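Local coordinates for protein pyocin-S2 (Pseudomonas aeruginosa, PDB 4QKO) that kills sensitive bacteria as a bacteriocin by cutting their chromosomal DNA with its C-terminal HNH nuclease domain, and is held in check by its immunity protein, at residues 4-9 against 110-115; 19-24 against 68-73; 39-44 against 54-59; 97-102 against 121-126. One frame throughout, in Å; residues are numbered along the deposited sequence.

Interaction 1 of 4, residues 4-9 against 110-115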
loop_
_atom_site.group_PDB
_atom_site.type_symbol
_atom_site.label_atom_id
_atom_site.label_comp_id
_atom_site.label_asym_id
_atom_site.label_seq_id
_atom_site.Cartn_x
_atom_site.Cartn_y
_atom_site.Cartn_z
ATOM N N ARG B 4 -10.249 -0.363 -19.033
ATOM C CA ARG B 4 -10.917 -0.479 -17.745
ATOM C C ARG B 4 -11.346 0.905 -17.274
ATOM O O ARG B 4 -12.102 1.033 -16.300
ATOM C CB ARG B 4 -9.957 -1.115 -16.709
ATOM C CG ARG B 4 -9.111 -0.078 -15.983
ATOM C CD ARG B 4 -7.634 -0.342 -16.056
ATOM N NE ARG B 4 -7.199 -1.247 -15.029
ATOM C CZ ARG B 4 -6.339 -0.952 -14.056
ATOM N NH1 ARG B 4 -5.812 0.261 -13.922
ATOM N NH2 ARG B 4 -6.015 -1.896 -13.183
ATOM N N ASP B 5 -10.864 1.946 -17.956
ATOM C CA ASP B 5 -11.015 3.277 -17.443
ATOM C C ASP B 5 -12.256 3.887 -18.071
ATOM O O ASP B 5 -12.178 4.769 -18.856
ATOM C CB ASP B 5 -9.753 4.065 -17.714
ATOM C CG ASP B 5 -9.599 5.268 -16.797
ATOM O OD1 ASP B 5 -10.401 5.461 -15.837
ATOM O OD2 ASP B 5 -8.616 6.023 -17.046
ATOM N N VAL B 6 -13.408 3.387 -17.633
ATOM C CA VAL B 6 -14.693 3.517 -18.286
ATOM C C VAL B 6 -15.778 3.603 -17.203
ATOM O O VAL B 6 -15.588 3.142 -16.091
ATOM C CB VAL B 6 -14.886 2.281 -19.214
ATOM C CG1 VAL B 6 -16.174 1.512 -18.969
ATOM C CG2 VAL B 6 -14.723 2.674 -20.656
ATOM N N PRO B 7 -16.926 4.189 -17.521
ATOM C CA PRO B 7 -18.028 4.182 -16.552
ATOM C C PRO B 7 -18.720 2.839 -16.402
ATOM O O PRO B 7 -18.834 2.042 -17.381
ATOM C CB PRO B 7 -19.040 5.185 -17.161
ATOM C CG PRO B 7 -18.760 5.147 -18.635
ATOM C CD PRO B 7 -17.250 4.987 -18.727
ATOM N N GLY B 8 -19.227 2.597 -15.201
ATOM C CA GLY B 8 -19.846 1.309 -14.924
ATOM C C GLY B 8 -20.364 1.222 -13.515
ATOM O O GLY B 8 -20.243 2.153 -12.724
ATOM N N ALA B 9 -20.968 0.087 -13.242
ATOM C CA ALA B 9 -21.518 -0.196 -11.967
ATOM C C ALA B 9 -20.885 -1.496 -11.504
ATOM O O ALA B 9 -20.701 -2.456 -12.292
ATOM C CB ALA B 9 -23.030 -0.348 -12.058
ATOM N N GLY B 110 -14.587 -9.486 -20.761
ATOM C CA GLY B 110 -14.589 -9.429 -19.312
ATOM C C GLY B 110 -15.322 -8.207 -18.794
ATOM O O GLY B 110 -15.348 -7.139 -19.436
ATOM N N GLY B 111 -15.839 -8.337 -17.568
ATOM C CA GLY B 111 -16.562 -7.224 -16.935
ATOM C C GLY B 111 -15.567 -6.303 -16.271
ATOM O O GLY B 111 -14.636 -6.749 -15.588
ATOM N N VAL B 112 -15.752 -5.031 -16.487
ATOM C CA VAL B 112 -14.840 -4.015 -15.931
ATOM C C VAL B 112 -14.965 -3.944 -14.384
ATOM O O VAL B 112 -13.927 -3.963 -13.696
ATOM C CB VAL B 112 -15.070 -2.605 -16.474
ATOM C CG1 VAL B 112 -14.115 -1.590 -15.801
ATOM C CG2 VAL B 112 -14.895 -2.591 -17.994
ATOM N N TYR B 113 -16.198 -3.830 -13.886
ATOM C CA TYR B 113 -16.465 -3.776 -12.426
ATOM C C TYR B 113 -17.264 -4.979 -11.912
ATOM O O TYR B 113 -17.969 -4.880 -10.944
ATOM C CB TYR B 113 -17.191 -2.466 -12.103
ATOM C CG TYR B 113 -16.468 -1.209 -12.560
ATOM C CD1 TYR B 113 -15.302 -0.772 -11.943
ATOM C CD2 TYR B 113 -16.905 -0.511 -13.655
ATOM C CE1 TYR B 113 -14.634 0.348 -12.383
ATOM C CE2 TYR B 113 -16.244 0.609 -14.102
ATOM C CZ TYR B 113 -15.104 1.046 -13.481
ATOM O OH TYR B 113 -14.460 2.214 -13.895
ATOM N N ASN B 114 -17.141 -6.112 -12.589
ATOM C CA ASN B 114 -17.692 -7.377 -12.140
ATOM C C ASN B 114 -16.738 -7.908 -11.120
ATOM O O ASN B 114 -15.603 -8.173 -11.435
ATOM C CB ASN B 114 -17.752 -8.368 -13.342
ATOM C CG ASN B 114 -18.227 -9.766 -12.960
ATOM O OD1 ASN B 114 -18.362 -10.103 -11.809
ATOM N ND2 ASN B 114 -18.588 -10.562 -13.976
ATOM N N MET B 115 -17.174 -8.077 -9.900
ATOM C CA MET B 115 -16.253 -8.554 -8.820
ATOM C C MET B 115 -15.715 -9.916 -9.010
ATOM O O MET B 115 -14.669 -10.216 -8.495
ATOM C CB MET B 115 -16.921 -8.511 -7.452
ATOM C CG MET B 115 -17.421 -7.137 -7.076
ATOM S SD MET B 115 -16.163 -5.851 -6.856
ATOM C CE MET B 115 -16.893 -4.369 -7.436
HETATM O O HOH W 1 -18.790 -3.933 -14.717
#

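Interaction 2 of 4, residues 19-24 against 68-73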
loop_
_atom_site.group_PDB
_atom_site.type_symbol
_atom_site.label_atom_id
_atom_site.label_comp_id
_atom_site.label_asym_id
_atom_site.label_seq_id
_atom_site.Cartn_x
_atom_site.Cartn_y
_atom_site.Cartn_z
ATOM N N GLY B 19 -8.206 -14.858 7.461
ATOM C CA GLY B 19 -7.484 -13.850 8.244
ATOM C C GLY B 19 -6.214 -13.270 7.601
ATOM O O GLY B 19 -5.602 -12.370 8.177
ATOM N N ASN B 20 -5.763 -13.779 6.464
ATOM C CA ASN B 20 -4.620 -13.142 5.787
ATOM C C ASN B 20 -4.940 -12.994 4.298
ATOM O O ASN B 20 -4.367 -13.664 3.418
ATOM C CB ASN B 20 -3.387 -14.006 6.025
ATOM C CG ASN B 20 -2.152 -13.467 5.357
ATOM O OD1 ASN B 20 -2.058 -12.279 5.098
ATOM N ND2 ASN B 20 -1.204 -14.356 5.041
ATOM N N TRP B 21 -5.926 -12.141 3.984
ATOM C CA TRP B 21 -6.418 -12.006 2.627
ATOM C C TRP B 21 -5.363 -11.808 1.572
ATOM O O TRP B 21 -5.295 -12.561 0.570
ATOM C CB TRP B 21 -7.480 -10.897 2.611
ATOM C CG TRP B 21 -7.911 -10.406 1.303
ATOM C CD1 TRP B 21 -8.316 -11.151 0.249
ATOM C CD2 TRP B 21 -8.009 -9.039 0.901
ATOM N NE1 TRP B 21 -8.608 -10.336 -0.798
ATOM C CE2 TRP B 21 -8.448 -9.037 -0.437
ATOM C CE3 TRP B 21 -7.761 -7.803 1.545
ATOM C CZ2 TRP B 21 -8.639 -7.853 -1.175
ATOM C CZ3 TRP B 21 -7.993 -6.635 0.832
ATOM C CH2 TRP B 21 -8.413 -6.655 -0.509
ATOM N N LEU B 22 -4.521 -10.817 1.786
ATOM C CA LEU B 22 -3.502 -10.411 0.822
ATOM C C LEU B 22 -2.282 -11.340 0.765
ATOM O O LEU B 22 -1.484 -11.241 -0.161
ATOM C CB LEU B 22 -3.080 -8.938 0.985
ATOM C CG LEU B 22 -4.228 -7.988 0.600
ATOM C CD1 LEU B 22 -3.774 -6.557 0.665
ATOM C CD2 LEU B 22 -4.919 -8.242 -0.737
ATOM N N GLY B 23 -2.237 -12.309 1.640
ATOM C CA GLY B 23 -1.251 -13.433 1.500
ATOM C C GLY B 23 -1.412 -14.109 0.149
ATOM O O GLY B 23 -0.411 -14.526 -0.458
ATOM N N ALA B 24 -2.651 -14.203 -0.365
ATOM C CA ALA B 24 -2.904 -14.779 -1.702
ATOM C C ALA B 24 -2.474 -13.904 -2.900
ATOM O O ALA B 24 -2.483 -14.368 -4.056
ATOM C CB ALA B 24 -4.389 -15.208 -1.860
ATOM N N LYS B 68 -8.438 -5.306 10.434
ATOM C CA LYS B 68 -7.493 -5.916 11.389
ATOM C C LYS B 68 -6.185 -6.456 10.763
ATOM O O LYS B 68 -5.191 -6.680 11.482
ATOM C CB LYS B 68 -8.183 -7.048 12.199
ATOM C CG LYS B 68 -9.492 -6.584 12.803
ATOM C CD LYS B 68 -10.060 -7.453 13.901
ATOM C CE LYS B 68 -10.491 -8.826 13.425
ATOM N NZ LYS B 68 -11.562 -9.390 14.312
ATOM N N GLN B 69 -6.159 -6.637 9.440
ATOM C CA GLN B 69 -5.032 -7.227 8.755
ATOM C C GLN B 69 -4.046 -6.193 8.279
ATOM O O GLN B 69 -3.117 -6.533 7.522
ATOM C CB GLN B 69 -5.507 -8.089 7.563
ATOM C CG GLN B 69 -6.579 -9.123 7.976
ATOM C CD GLN B 69 -7.053 -10.052 6.843
ATOM O OE1 GLN B 69 -6.448 -10.162 5.813
ATOM N NE2 GLN B 69 -8.113 -10.752 7.087
ATOM N N PHE B 70 -4.307 -4.928 8.600
ATOM C CA PHE B 70 -3.492 -3.813 8.133
ATOM C C PHE B 70 -3.037 -2.985 9.294
ATOM O O PHE B 70 -3.819 -2.734 10.191
ATOM C CB PHE B 70 -4.260 -2.911 7.129
ATOM C CG PHE B 70 -4.626 -3.646 5.876
ATOM C CD1 PHE B 70 -3.803 -3.686 4.835
ATOM C CD2 PHE B 70 -5.856 -4.343 5.784
ATOM C CE1 PHE B 70 -4.130 -4.416 3.670
ATOM C CE2 PHE B 70 -6.166 -5.082 4.675
ATOM C CZ PHE B 70 -5.314 -5.109 3.596
ATOM N N ASN B 71 -1.783 -2.523 9.262
ATOM C CA ASN B 71 -1.317 -1.727 10.351
ATOM C C ASN B 71 -1.760 -0.286 10.230
ATOM O O ASN B 71 -2.321 0.115 9.223
ATOM C CB ASN B 71 0.219 -1.873 10.537
ATOM C CG ASN B 71 1.020 -0.891 9.725
ATOM O OD1 ASN B 71 0.657 -0.566 8.630
ATOM N ND2 ASN B 71 2.158 -0.417 10.286
ATOM N N PRO B 72 -1.507 0.517 11.285
ATOM C CA PRO B 72 -2.049 1.884 11.243
ATOM C C PRO B 72 -1.494 2.686 10.102
ATOM O O PRO B 72 -2.194 3.507 9.548
ATOM C CB PRO B 72 -1.648 2.479 12.611
ATOM C CG PRO B 72 -1.544 1.266 13.504
ATOM C CD PRO B 72 -1.140 0.102 12.647
ATOM N N GLY B 73 -0.226 2.471 9.723
ATOM C CA GLY B 73 0.366 3.143 8.588
ATOM C C GLY B 73 -0.409 2.843 7.333
ATOM O O GLY B 73 -0.678 3.717 6.509
HETATM O O HOH W 2 -4.792 -8.846 4.136
#

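Interaction 3 of 4, residues 39-44 against 54-59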
loop_
_atom_site.group_PDB
_atom_site.type_symbol
_atom_site.label_atom_id
_atom_site.label_comp_id
_atom_site.label_asym_id
_atom_site.label_seq_id
_atom_site.Cartn_x
_atom_site.Cartn_y
_atom_site.Cartn_z
ATOM N N ASP B 39 -20.157 -6.939 -1.694
ATOM C CA ASP B 39 -21.446 -6.527 -1.170
ATOM C C ASP B 39 -21.518 -5.030 -0.967
ATOM O O ASP B 39 -22.479 -4.368 -1.382
ATOM C CB ASP B 39 -21.723 -7.143 0.199
ATOM C CG ASP B 39 -22.014 -8.667 0.193
ATOM O OD1 ASP B 39 -22.330 -9.245 -0.882
ATOM O OD2 ASP B 39 -21.893 -9.285 1.315
ATOM N N LYS B 40 -20.541 -4.468 -0.255
ATOM C CA LYS B 40 -20.564 -3.034 0.072
ATOM C C LYS B 40 -20.645 -2.176 -1.203
ATOM O O LYS B 40 -21.308 -1.124 -1.250
ATOM C CB LYS B 40 -19.352 -2.722 0.938
ATOM C CG LYS B 40 -19.154 -1.307 1.380
ATOM C CD LYS B 40 -20.277 -0.776 2.253
ATOM C CE LYS B 40 -20.402 -1.492 3.602
ATOM N NZ LYS B 40 -21.405 -0.782 4.488
ATOM N N LEU B 41 -19.967 -2.608 -2.253
ATOM C CA LEU B 41 -19.921 -1.893 -3.475
ATOM C C LEU B 41 -21.037 -2.178 -4.470
ATOM O O LEU B 41 -21.104 -1.454 -5.428
ATOM C CB LEU B 41 -18.582 -2.083 -4.204
ATOM C CG LEU B 41 -17.378 -1.624 -3.400
ATOM C CD1 LEU B 41 -16.179 -1.966 -4.231
ATOM C CD2 LEU B 41 -17.326 -0.165 -2.973
ATOM N N ARG B 42 -21.830 -3.215 -4.265
ATOM C CA ARG B 42 -22.766 -3.736 -5.262
ATOM C C ARG B 42 -23.744 -2.638 -5.681
ATOM O O ARG B 42 -24.304 -1.970 -4.825
ATOM C CB ARG B 42 -23.489 -4.983 -4.698
ATOM C CG ARG B 42 -24.478 -5.581 -5.705
ATOM C CD ARG B 42 -24.960 -6.954 -5.330
ATOM N NE ARG B 42 -23.849 -7.833 -5.163
ATOM C CZ ARG B 42 -23.443 -8.362 -4.027
ATOM N NH1 ARG B 42 -24.082 -8.094 -2.888
ATOM N NH2 ARG B 42 -22.335 -9.136 -4.035
ATOM N N GLY B 43 -23.852 -2.375 -6.985
ATOM C CA GLY B 43 -24.793 -1.364 -7.482
ATOM C C GLY B 43 -24.233 0.053 -7.499
ATOM O O GLY B 43 -24.817 0.934 -8.134
ATOM N N LYS B 44 -23.104 0.316 -6.838
ATOM C CA LYS B 44 -22.463 1.618 -6.987
ATOM C C LYS B 44 -21.936 1.886 -8.407
ATOM O O LYS B 44 -21.504 0.984 -9.077
ATOM C CB LYS B 44 -21.358 1.803 -5.966
ATOM C CG LYS B 44 -21.933 1.836 -4.563
ATOM C CD LYS B 44 -20.885 2.248 -3.585
ATOM C CE LYS B 44 -21.452 2.199 -2.167
ATOM N NZ LYS B 44 -20.816 3.259 -1.355
ATOM N N GLU B 54 -10.381 4.038 -5.453
ATOM C CA GLU B 54 -10.557 4.812 -4.265
ATOM C C GLU B 54 -11.681 4.265 -3.374
ATOM O O GLU B 54 -11.475 4.029 -2.215
ATOM C CB GLU B 54 -10.878 6.243 -4.605
ATOM C CG GLU B 54 -9.689 7.044 -4.989
ATOM C CD GLU B 54 -10.094 8.477 -5.360
ATOM O OE1 GLU B 54 -11.263 8.898 -5.046
ATOM O OE2 GLU B 54 -9.229 9.142 -5.980
ATOM N N GLN B 55 -12.858 4.030 -3.926
ATOM C CA GLN B 55 -13.934 3.442 -3.133
ATOM C C GLN B 55 -13.655 2.057 -2.666
ATOM O O GLN B 55 -14.064 1.710 -1.591
ATOM C CB GLN B 55 -15.252 3.479 -3.906
ATOM C CG GLN B 55 -15.724 4.937 -3.990
ATOM C CD GLN B 55 -17.016 5.069 -4.808
ATOM O OE1 GLN B 55 -17.977 4.307 -4.620
ATOM N NE2 GLN B 55 -17.035 6.030 -5.751
ATOM N N PHE B 56 -12.930 1.274 -3.456
ATOM C CA PHE B 56 -12.570 -0.057 -3.042
ATOM C C PHE B 56 -11.648 -0.070 -1.805
ATOM O O PHE B 56 -11.934 -0.755 -0.807
ATOM C CB PHE B 56 -11.905 -0.763 -4.206
ATOM C CG PHE B 56 -11.388 -2.106 -3.868
ATOM C CD1 PHE B 56 -10.136 -2.260 -3.318
ATOM C CD2 PHE B 56 -12.143 -3.204 -4.111
ATOM C CE1 PHE B 56 -9.709 -3.514 -2.958
ATOM C CE2 PHE B 56 -11.722 -4.469 -3.771
ATOM C CZ PHE B 56 -10.476 -4.628 -3.192
ATOM N N TRP B 57 -10.548 0.689 -1.829
ATOM C CA TRP B 57 -9.692 0.700 -0.647
ATOM C C TRP B 57 -10.291 1.393 0.590
ATOM O O TRP B 57 -10.022 1.039 1.707
ATOM C CB TRP B 57 -8.300 1.271 -0.981
ATOM C CG TRP B 57 -7.616 0.337 -1.893
ATOM C CD1 TRP B 57 -7.316 0.582 -3.172
ATOM C CD2 TRP B 57 -7.159 -0.989 -1.617
ATOM N NE1 TRP B 57 -6.720 -0.552 -3.757
ATOM C CE2 TRP B 57 -6.561 -1.486 -2.784
ATOM C CE3 TRP B 57 -7.171 -1.803 -0.485
ATOM C CZ2 TRP B 57 -6.018 -2.776 -2.857
ATOM C CZ3 TRP B 57 -6.627 -3.066 -0.558
ATOM C CH2 TRP B 57 -6.081 -3.545 -1.687
ATOM N N ILE B 58 -11.159 2.366 0.382
ATOM C CA ILE B 58 -11.863 2.949 1.545
ATOM C C ILE B 58 -12.768 1.912 2.209
ATOM O O ILE B 58 -12.785 1.806 3.429
ATOM C CB ILE B 58 -12.658 4.211 1.130
ATOM C CG1 ILE B 58 -11.676 5.378 0.900
ATOM C CG2 ILE B 58 -13.699 4.549 2.186
ATOM C CD1 ILE B 58 -12.185 6.397 -0.137
ATOM N N ALA B 59 -13.419 1.104 1.406
ATOM C CA ALA B 59 -14.289 0.035 1.906
ATOM C C ALA B 59 -13.532 -1.015 2.686
ATOM O O ALA B 59 -13.965 -1.490 3.723
ATOM C CB ALA B 59 -15.043 -0.606 0.761
#

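Interaction 4 of 4, residues 97-102 against 121-126. With MG (magnesium ion), chain O.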
loop_
_atom_site.group_PDB
_atom_site.type_symbol
_atom_site.label_atom_id
_atom_site.label_comp_id
_atom_site.label_asym_id
_atom_site.label_seq_id
_atom_site.Cartn_x
_atom_site.Cartn_y
_atom_site.Cartn_z
ATOM N N LYS B 97 2.785 -0.941 -4.767
ATOM C CA LYS B 97 1.440 -1.037 -4.195
ATOM C C LYS B 97 0.671 -2.216 -4.792
ATOM O O LYS B 97 0.987 -2.688 -5.900
ATOM C CB LYS B 97 0.680 0.264 -4.414
ATOM C CG LYS B 97 1.095 1.232 -3.356
ATOM C CD LYS B 97 0.624 2.592 -3.669
ATOM C CE LYS B 97 0.757 3.479 -2.447
ATOM N NZ LYS B 97 -0.560 4.096 -2.200
ATOM N N ILE B 98 -0.264 -2.734 -4.020
ATOM C CA ILE B 98 -1.204 -3.717 -4.494
ATOM C C ILE B 98 -1.943 -3.156 -5.736
ATOM O O ILE B 98 -2.420 -1.957 -5.777
ATOM C CB ILE B 98 -2.230 -4.094 -3.430
ATOM C CG1 ILE B 98 -1.650 -4.924 -2.240
ATOM C CG2 ILE B 98 -3.360 -4.878 -4.023
ATOM C CD1 ILE B 98 -1.225 -6.355 -2.580
ATOM N N GLU B 99 -2.068 -4.024 -6.733
ATOM C CA GLU B 99 -2.764 -3.706 -7.979
ATOM C C GLU B 99 -3.986 -4.591 -8.175
ATOM O O GLU B 99 -3.989 -5.733 -7.818
ATOM C CB GLU B 99 -1.822 -3.827 -9.200
ATOM C CG GLU B 99 -0.615 -2.879 -9.101
ATOM C CD GLU B 99 0.534 -3.169 -10.106
ATOM O OE1 GLU B 99 0.420 -4.119 -10.911
ATOM O OE2 GLU B 99 1.573 -2.453 -10.082
ATOM N N ILE B 100 -5.025 -4.050 -8.813
ATOM C CA ILE B 100 -6.221 -4.815 -9.177
ATOM C C ILE B 100 -6.201 -5.094 -10.674
ATOM O O ILE B 100 -6.108 -4.132 -11.459
ATOM C CB ILE B 100 -7.458 -4.005 -8.780
ATOM C CG1 ILE B 100 -7.505 -3.951 -7.263
ATOM C CG2 ILE B 100 -8.748 -4.651 -9.257
ATOM C CD1 ILE B 100 -8.551 -3.032 -6.693
ATOM N N HIS B 101 -6.211 -6.395 -11.022
ATOM C CA HIS B 101 -6.057 -6.977 -12.406
ATOM C C HIS B 101 -7.409 -7.620 -12.759
ATOM O O HIS B 101 -8.114 -8.107 -11.860
ATOM C CB HIS B 101 -4.880 -8.015 -12.368
ATOM C CG HIS B 101 -4.934 -9.225 -13.312
ATOM N ND1 HIS B 101 -4.189 -9.314 -14.483
ATOM C CD2 HIS B 101 -5.486 -10.460 -13.152
ATOM C CE1 HIS B 101 -4.370 -10.502 -15.043
ATOM N NE2 HIS B 101 -5.145 -11.220 -14.251
ATOM N N HIS B 102 -7.716 -7.641 -14.051
ATOM C CA HIS B 102 -8.885 -8.336 -14.548
ATOM C C HIS B 102 -8.505 -9.746 -14.954
ATOM O O HIS B 102 -7.555 -9.958 -15.702
ATOM C CB HIS B 102 -9.419 -7.575 -15.741
ATOM C CG HIS B 102 -10.107 -6.308 -15.363
ATOM N ND1 HIS B 102 -9.422 -5.136 -15.121
ATOM C CD2 HIS B 102 -11.395 -6.055 -15.045
ATOM C CE1 HIS B 102 -10.269 -4.192 -14.753
ATOM N NE2 HIS B 102 -11.476 -4.723 -14.700
ATOM N N VAL B 121 -3.369 -8.303 -6.768
ATOM C CA VAL B 121 -2.030 -8.911 -6.931
ATOM C C VAL B 121 -0.905 -7.997 -6.531
ATOM O O VAL B 121 -0.981 -6.787 -6.688
ATOM C CB VAL B 121 -1.776 -9.343 -8.365
ATOM C CG1 VAL B 121 -2.573 -10.622 -8.616
ATOM C CG2 VAL B 121 -2.207 -8.297 -9.356
ATOM N N THR B 122 0.193 -8.600 -6.102
ATOM C CA THR B 122 1.387 -7.791 -5.937
ATOM C C THR B 122 2.015 -7.551 -7.297
ATOM O O THR B 122 1.786 -8.335 -8.230
ATOM C CB THR B 122 2.426 -8.484 -5.067
ATOM O OG1 THR B 122 2.954 -9.626 -5.756
ATOM C CG2 THR B 122 1.864 -8.904 -3.763
ATOM N N PRO B 123 2.854 -6.500 -7.414
ATOM C CA PRO B 123 3.643 -6.251 -8.632
ATOM C C PRO B 123 4.521 -7.445 -9.053
ATOM O O PRO B 123 4.529 -7.867 -10.240
ATOM C CB PRO B 123 4.467 -5.019 -8.246
ATOM C CG PRO B 123 3.489 -4.297 -7.358
ATOM C CD PRO B 123 2.984 -5.381 -6.457
ATOM N N LYS B 124 5.194 -8.048 -8.109
ATOM C CA LYS B 124 6.089 -9.124 -8.476
ATOM C C LYS B 124 5.246 -10.245 -9.084
ATOM O O LYS B 124 5.634 -10.835 -10.090
ATOM C CB LYS B 124 6.891 -9.624 -7.309
ATOM C CG LYS B 124 7.460 -11.050 -7.437
ATOM C CD LYS B 124 8.191 -11.426 -6.126
ATOM C CE LYS B 124 8.747 -12.867 -6.073
ATOM N NZ LYS B 124 7.728 -13.960 -6.348
ATOM N N ARG B 125 4.098 -10.535 -8.495
ATOM C CA ARG B 125 3.322 -11.654 -8.999
ATOM C C ARG B 125 2.719 -11.300 -10.361
ATOM O O ARG B 125 2.722 -12.149 -11.293
ATOM C CB ARG B 125 2.286 -12.127 -7.970
ATOM C CG ARG B 125 1.470 -13.343 -8.356
ATOM C CD ARG B 125 2.300 -14.604 -8.591
ATOM N NE ARG B 125 1.466 -15.611 -9.242
ATOM C CZ ARG B 125 1.919 -16.628 -9.971
ATOM N NH1 ARG B 125 3.226 -16.848 -10.149
ATOM N NH2 ARG B 125 1.057 -17.465 -10.527
ATOM N N HIS B 126 2.264 -10.069 -10.543
ATOM C CA HIS B 126 1.744 -9.691 -11.848
ATOM C C HIS B 126 2.751 -9.856 -12.971
ATOM O O HIS B 126 2.462 -10.408 -14.029
ATOM C CB HIS B 126 1.269 -8.234 -11.829
ATOM C CG HIS B 126 0.565 -7.813 -13.091
ATOM N ND1 HIS B 126 1.226 -7.238 -14.167
ATOM C CD2 HIS B 126 -0.749 -7.877 -13.439
ATOM C CE1 HIS B 126 0.347 -6.936 -15.101
ATOM N NE2 HIS B 126 -0.854 -7.330 -14.695
HETATM MG MG MG O . -3.514 -7.312 -15.055
HETATM O O HOH W 3 -5.294 -6.331 -15.659
#

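Interaction 1 of 4, residues 4-9 against 110-115
Tyr113 and Val6 meet through a short hydrogen bond: the phenol OH gives its proton to the carbonyl O of Val6 at 2.6 Å. The C=O...donor angle is 164°, so the hydroxyl approaches the carbonyl oxygen almost head-on, and that oxygen lies in the plane of the ring, at its edge. Tyrosine suits the place because its long, rigid ring can span the contact and still end in a donor. With CG set beside the backbone N (chi1 -56°), the ring runs alongside 6-9 and passes Gly8, whose CA is 3.7 Å from Tyr113 CD2. Glycine, with no side chain, lets the backbone pass this close to the ring. Val112 comes over one face of the same ring, its CG1 3.5 Å above the plane and over the centre. Val112 CG1 also lies 3.3 Å from Arg4 O, an arrangement that follows from CG1 being anti to the backbone N (chi1 178°). These residues join the N-terminal part of the chain, including the short strand 8-9 paired with 45-46, to the loop between strands 99-102 and 118-121. Phe46 and Phe52 also meet the Tyr113 ring. Farther along, a water accepts from Tyr113 N at 2.7 Å and gives a weak bond to Ala9 O. The CG2 branch of Val112 turns instead to Val6 CG1, a looser apolar contact at 4.4 Å.

Interaction 2 of 4, residues 19-24 against 68-73
The start of a 3-10 segment at residue 21 is held against the loop that leads into helix 72-78, on the surface of the nuclease domain. Gln69 makes the polar half of the contact. Its chain is extended beyond CG (chi2 -178°), which carries the amide across, and Gln69 OE1 accepts from Trp21 N at 2.7 Å. The N-H...acceptor angle is 155°, and the donor is tilted 22° from the carbonyl plane. A water gives a second hydrogen bond to OE1 and itself accepts from Leu22 N, so one amide oxygen serves two successive N-H groups, directly and through water. The amide lies against the backbone of Gly19, while Gln69 NE2 is bonded to Ser18 O; glutamine thus supplies both an acceptor and a donor here. Phe70 makes the apolar half. The far end of its ring is met at the edge by Trp21 CZ3 and Leu22 CD1, and the Leu22 side chain crosses it at about a right angle. Trp21, buried among Phe56, Trp57 and Val60 of helix 49-62, directs its indole N-H to Pro32 O. At the N-cap of helix 72-78, Asn71 ND2 hydrogen-bonds Leu54 O and Asp63 OD2 of the immunity protein. Leucine's two branches separate the work: Leu22 CD2 sits 3.4 Å above the indole plane of Trp21, while Leu22 CD1 reaches Phe70 CZ at 3.6 Å.

Interaction 3 of 4, residues 39-44 against 54-59
Leu41 projects toward helix 49-62 and spreads its two methyls over different neighbours. With CG beside the backbone N (chi1 -60°), Leu41 CD1 approaches Phe56 CD2 at 4.2 Å, coming obliquely to the ring. Leu41 CD2 goes to the other helix's backbone side, 4.0 Å from Gln55 O and 4.4 Å from Ala59 CB. A branched aliphatic residue fits because it can fill both directions at once. Gln55 and Ala59, one helical turn apart, both border Leu41 CD2. The small methyl of Ala59 also meets Lys40 CG at 4.2 Å, so the helix is approached by the aliphatic part of a lysine whose ammonium group turns off elsewhere. Gln55 extends beyond CG and crosses Lys44 obliquely, its OE1 3.7 Å from Lys44 CD; its NE2 is held by Asp51 of its own helix. Lys44 gets there through the type II turn from Leu41 to Lys44, in which the positive phi of Gly43 (87°) suits glycine. The contact thus ties together two helices that follow each other in the domain. It is mostly apolar, and where Gln55 brings an oxygen it meets carbon, so packing rather than polar bonding joins the segments, while the charged lysine ends remain at the exposed margin.

Interaction 4 of 4, residues 97-102 against 121-126
Glu99 and Val121 form an antiparallel, hydrogen-bonded pair between strands 99-102 and 118-121, with Val121 N giving to Glu99 O at 2.8 Å and Glu99 N to Val121 O at 3.0 Å, both nearly straight. Beyond Val121 the chain turns into helix 123-130, giving the beta-beta-alpha metal finger of HNH nucleases. Thr122 caps that helix: its OG1, set between the backbone N and the carbonyl carbon (chi1 68°), accepts from Arg125 N at 3.1 Å and is also hydrogen-bonded to Glu90 OE1. Pro123, suited to a helix's first turn, lays CG 3.3 Å from Lys97 O and near the carboxylate of Glu99, which is salt-bridged to Arg95. Val121 CG2 lies against His101 CB at 4.0 Å, where a beta-branched residue fits the strand. His101 from the strand and His126 from the helix bring their rings together obliquely, planes at 78°, around a magnesium ion. His101 ND1 binds the magnesium at 2.2 Å, and a water lies 2.1 Å from the metal; His126 NE2 stands at a longer 2.7 Å, with the metal at the ring edge and in its plane. CG of His126, anti to the backbone N (chi1 -173°), directs the ring to the ion. His130, stacked on His126, probably joins these two in binding zinc. Strand pairing and helix cap probably help to hold the imidazoles, strand and helix each supplying one nitrogen.

Interaction 4 is the buried contact, where paired backbone and metal-directed histidines dominate; interactions 1 and 2 lie at the surface on opposite sides of the chain's centre, each joining one polar bond to apolar packing, and interaction 3 is partly buried and apolar. All pairs touch except interactions 1 and 2. Val112 O of interaction 1 probably accepts from His102 NE2 of interaction 4, next to the metal ligand His101. On helix 49-62 of interaction 3, Phe56 and Trp57 pack on Trp21 of interaction 2; Trp57 packs on Ile98 of interaction 4, and both pack on Ile100. On the other segment of interaction 3, Leu41 reaches Met115 of interaction 1. Leu22 joins interaction 2 to Ile98.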